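AHL synthase (Burkholderia glumae, PDB 3P2H) probably makes N-acyl-L-homoserine lactone quorum-sensing signals from fatty acyl-ACP and S-adenosyl-L-methionine, releasing methylthioadenosine. Local coordinates at residues T3-A8 with V128-R133. The protein carries 3 engineered substitutions. Numbering follows the deposited sequence.
Sequences TFVHEA and VECAAR
Cys-130 carries the helix side of this small contact, its thiol reaching Val-5 on edge strand 2-6 and Glu-7 just beyond it. The packed inner part is apolar: one methyl of Val-5, CG1, rests 3.8 Å from SG of Cys-130 and 4.1 Å from its CB. SG stands anti to the backbone N (chi1 172°), which carries it off the helix toward the strand, and both side chains also touch Val-53 of the neighbouring strand 53-58, so the buried cysteine meets residues of both paired strands. In the acetyltransferase-like alpha/beta fold of autoinducer synthases, strand 2-6 pairs antiparallel with strand 53-58 at one end of the mixed sheet, and helix 120-133 lies against the sheet here with its last turns; Val-128 and Ala-131 lean on Leu-139 of strand 138-144. The spacing is modest, with CA of Val-5 and CA of Cys-130 7.6 Å apart. The inhibitor N-(3-oxocyclohex-1-en-1-yl)octanamide is about 13 Å from the side chain of Cys-130. On the exposed, acidic side the contact narrows to one carboxylate oxygen. Past the end of the strand, Glu-7 stretches its chain beyond CG back toward the helix, and its OE2 comes 3.5 Å from SG of Cys-130. That same oxygen forms a salt bridge with Arg-134, so the carboxylate is tied to the residue just after helix 120-133 while OE2, the nearer oxygen, faces the sulfur. Arg-133 turns to its own helix instead: its NH2 sits 3.1 Å from OE1 of Glu-129, a salt bridge of charge alone because the oxygen lies well out of the guanidinium plane, and its NH1 stays 6.1 Å from OE1 of Glu-7.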
# COMPACT_ATOMS: atom_id res chain seq x y z
N THR A 3 -0.70 0.97 14.59
CA THR A 3 -0.17 1.54 13.36
C THR A 3 0.54 2.88 13.55
O THR A 3 0.17 3.69 14.40
CB THR A 3 -1.30 1.72 12.32
OG1 THR A 3 -2.26 2.65 12.82
CG2 THR A 3 -1.99 0.38 12.06
N PHE A 4 1.58 3.09 12.74
CA PHE A 4 2.39 4.30 12.79
C PHE A 4 2.56 4.85 11.39
O PHE A 4 3.11 4.19 10.51
CB PHE A 4 3.78 3.98 13.36
CG PHE A 4 3.76 3.42 14.74
CD1 PHE A 4 3.31 2.12 14.97
CD2 PHE A 4 4.16 4.19 15.83
CE1 PHE A 4 3.26 1.60 16.26
CE2 PHE A 4 4.11 3.68 17.12
CZ PHE A 4 3.66 2.39 17.34
N VAL A 5 2.08 6.08 11.17
CA VAL A 5 2.19 6.72 9.87
C VAL A 5 3.32 7.75 9.88
O VAL A 5 3.34 8.67 10.70
CB VAL A 5 0.87 7.42 9.49
CG1 VAL A 5 0.99 8.04 8.12
CG2 VAL A 5 -0.27 6.42 9.52
N HIS A 6 4.26 7.57 8.96
CA HIS A 6 5.41 8.46 8.84
C HIS A 6 5.24 9.31 7.58
O HIS A 6 5.32 8.79 6.47
CB HIS A 6 6.69 7.63 8.74
CG HIS A 6 6.93 6.74 9.92
ND1 HIS A 6 7.68 7.14 11.01
CD2 HIS A 6 6.51 5.49 10.20
CE1 HIS A 6 7.71 6.16 11.91
NE2 HIS A 6 7.00 5.15 11.44
N GLU A 7 5.01 10.61 7.76
CA GLU A 7 4.83 11.52 6.64
C GLU A 7 5.57 12.84 6.86
O GLU A 7 5.08 13.90 6.47
CB GLU A 7 3.33 11.79 6.41
CG GLU A 7 2.56 12.10 7.67
CD GLU A 7 1.04 12.11 7.48
OE1 GLU A 7 0.33 11.84 8.47
OE2 GLU A 7 0.55 12.40 6.37
N ALA A 8 6.76 12.76 7.46
CA ALA A 8 7.56 13.94 7.75
C ALA A 8 8.82 14.08 6.89
O ALA A 8 9.83 14.59 7.36
CB ALA A 8 7.95 13.94 9.23
N VAL A 128 -5.83 4.55 4.51
CA VAL A 128 -6.98 5.32 4.05
C VAL A 128 -7.10 6.66 4.79
O VAL A 128 -7.21 7.71 4.16
CB VAL A 128 -8.29 4.53 4.22
CG1 VAL A 128 -9.50 5.42 3.94
CG2 VAL A 128 -8.29 3.33 3.26
N GLU A 129 -7.06 6.60 6.11
CA GLU A 129 -7.17 7.78 6.95
C GLU A 129 -6.14 8.83 6.53
O GLU A 129 -6.48 9.99 6.30
CB GLU A 129 -6.93 7.38 8.41
CG GLU A 129 -7.33 8.41 9.43
CD GLU A 129 -7.26 7.86 10.83
OE1 GLU A 129 -8.20 8.12 11.62
OE2 GLU A 129 -6.26 7.17 11.15
N CYS A 130 -4.89 8.40 6.43
CA CYS A 130 -3.81 9.30 6.03
C CYS A 130 -4.06 9.92 4.65
O CYS A 130 -4.04 11.14 4.50
CB CYS A 130 -2.48 8.55 6.01
SG CYS A 130 -1.13 9.52 5.30
N ALA A 131 -4.32 9.08 3.66
CA ALA A 131 -4.56 9.55 2.30
C ALA A 131 -5.72 10.53 2.24
O ALA A 131 -5.66 11.54 1.54
CB ALA A 131 -4.83 8.36 1.38
N ALA A 132 -6.79 10.22 2.97
CA ALA A 132 -7.97 11.08 2.99
C ALA A 132 -7.61 12.46 3.54
O ALA A 132 -7.98 13.48 2.96
CB ALA A 132 -9.07 10.44 3.82
N ARG A 133 -6.89 12.48 4.66
CA ARG A 133 -6.49 13.73 5.29
C ARG A 133 -5.61 14.57 4.36
O ARG A 133 -5.47 15.77 4.55
CB ARG A 133 -5.75 13.46 6.60
CG ARG A 133 -6.65 12.86 7.67
CD ARG A 133 -5.88 12.54 8.94
NE ARG A 133 -6.76 12.01 9.98
CZ ARG A 133 -6.34 11.52 11.15
NH1 ARG A 133 -5.04 11.49 11.44
NH2 ARG A 133 -7.22 11.08 12.03